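PDB 2F6I: ATP-dependent CLP protease, putative from Plasmodium falciparum, which probably acts as the serine peptidase of a Clp protease, cutting proteins into small peptides in the presence of ATP and magnesium, this chain being its catalytic domain. Local coordinates for residues 73-78 with 113-118. Sequence-based numbering, arbitrary orientation.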
# COMPACT_ATOMS: atom_id res chain seq x y z
N ILE C 73 -29.01 22.34 -22.67
CA ILE C 73 -27.90 21.66 -22.03
C ILE C 73 -26.82 22.61 -21.52
O ILE C 73 -26.17 23.30 -22.30
CB ILE C 73 -27.23 20.65 -22.99
CG1 ILE C 73 -28.25 19.58 -23.40
CG2 ILE C 73 -26.03 20.00 -22.32
CD1 ILE C 73 -27.68 18.49 -24.29
N TYR C 74 -26.64 22.65 -20.20
CA TYR C 74 -25.60 23.49 -19.61
C TYR C 74 -24.32 22.67 -19.71
O TYR C 74 -24.31 21.49 -19.39
CB TYR C 74 -25.90 23.79 -18.14
CG TYR C 74 -27.07 24.72 -17.91
CD1 TYR C 74 -28.28 24.25 -17.39
CD2 TYR C 74 -26.97 26.08 -18.20
CE1 TYR C 74 -29.35 25.10 -17.16
CE2 TYR C 74 -28.05 26.95 -17.98
CZ TYR C 74 -29.23 26.45 -17.46
OH TYR C 74 -30.30 27.29 -17.23
N ILE C 75 -23.24 23.30 -20.17
CA ILE C 75 -21.98 22.59 -20.32
C ILE C 75 -20.82 23.21 -19.55
O ILE C 75 -20.52 24.39 -19.69
CB ILE C 75 -21.57 22.50 -21.81
CG1 ILE C 75 -22.72 21.89 -22.62
CG2 ILE C 75 -20.32 21.64 -21.96
CD1 ILE C 75 -22.46 21.88 -24.12
N ASN C 76 -20.18 22.37 -18.73
CA ASN C 76 -19.04 22.74 -17.91
C ASN C 76 -18.27 21.43 -17.80
O ASN C 76 -18.40 20.71 -16.82
CB ASN C 76 -19.51 23.19 -16.52
CG ASN C 76 -18.36 23.63 -15.62
OD1 ASN C 76 -17.19 23.57 -16.00
ND2 ASN C 76 -18.69 24.07 -14.41
N SER C 77 -17.48 21.13 -18.82
CA SER C 77 -16.73 19.88 -18.87
C SER C 77 -15.37 19.99 -19.55
O SER C 77 -15.23 20.70 -20.55
CB SER C 77 -17.57 18.82 -19.59
OG SER C 77 -16.81 17.68 -19.93
N PRO C 78 -14.36 19.30 -19.02
CA PRO C 78 -13.01 19.32 -19.58
C PRO C 78 -12.90 18.33 -20.73
O PRO C 78 -11.81 18.09 -21.26
CB PRO C 78 -12.14 18.92 -18.40
CG PRO C 78 -13.01 17.88 -17.74
CD PRO C 78 -14.38 18.53 -17.76
N VAL C 113 -16.86 21.03 -28.73
CA VAL C 113 -17.51 20.67 -29.99
C VAL C 113 -19.01 20.51 -29.78
O VAL C 113 -19.81 20.96 -30.60
CB VAL C 113 -16.94 19.35 -30.55
CG1 VAL C 113 -17.66 18.99 -31.84
CG2 VAL C 113 -15.45 19.49 -30.79
N ILE C 114 -19.40 19.85 -28.69
CA ILE C 114 -20.81 19.65 -28.39
C ILE C 114 -21.46 21.02 -28.20
O ILE C 114 -22.57 21.27 -28.66
CB ILE C 114 -21.00 18.82 -27.10
CG1 ILE C 114 -20.49 17.40 -27.33
CG2 ILE C 114 -22.46 18.81 -26.69
CD1 ILE C 114 -20.53 16.52 -26.09
N LEU C 115 -20.74 21.91 -27.52
CA LEU C 115 -21.23 23.27 -27.29
C LEU C 115 -21.49 23.93 -28.64
O LEU C 115 -22.54 24.54 -28.85
CB LEU C 115 -20.18 24.07 -26.51
CG LEU C 115 -20.37 25.59 -26.37
CD1 LEU C 115 -21.64 25.90 -25.59
CD2 LEU C 115 -19.15 26.17 -25.68
N ALA C 116 -20.54 23.78 -29.55
CA ALA C 116 -20.63 24.38 -30.88
C ALA C 116 -21.66 23.74 -31.81
O ALA C 116 -22.06 24.34 -32.81
CB ALA C 116 -19.26 24.35 -31.55
N SER C 117 -22.11 22.53 -31.49
CA SER C 117 -23.09 21.86 -32.33
C SER C 117 -24.53 22.22 -31.98
O SER C 117 -25.47 21.68 -32.56
CB SER C 117 -22.91 20.34 -32.24
OG SER C 117 -23.09 19.89 -30.91
N GLY C 118 -24.70 23.14 -31.04
CA GLY C 118 -26.04 23.54 -30.66
C GLY C 118 -26.77 24.19 -31.82
O GLY C 118 -26.15 24.58 -32.81
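I75 reaches from the strand to the helix with the end of its side chain, and the apolar contact rests on that one methyl group. Its CD1 lies 3.7 Å from L115 CA and 4.0 Å from L115 CB, so it rests against the helix backbone at the root of the leucine side chain; it also meets I114 CG2 at 4.0 Å. The methyl therefore touches two consecutive helical residues, meeting the CG2 branch of I114 and the CA and CB atoms of L115. I75 is extended beyond CB, with CD1 anti to CA about the CB-CG1 bond (chi2 175°), which carries the methyl outward across a 7.0 Å separation between I75 CA and L115 CA. The buried surface is small, 124 Å² in all, and no hydrogen bond crosses.

Polar bonding stays within the helical segment. The carbonyl I114 O accepts two donors from one face of its plane as the helix ends: S117 N at 3.1 Å and S117 OG at 2.7 Å, the hydroxyl tilted 28° from that plane. The serine side chain thus folds back onto the last turn.

Strand 71-77 lies between strands 41-44 and 99-104 in the parallel sheet of this ClpP fold, and helix 109-116 packs on one face of it. F92 of helix 82-94 touches I73, I114 and S117, while L115 also touches S103 and helix 151-169 packs against V113 and A116.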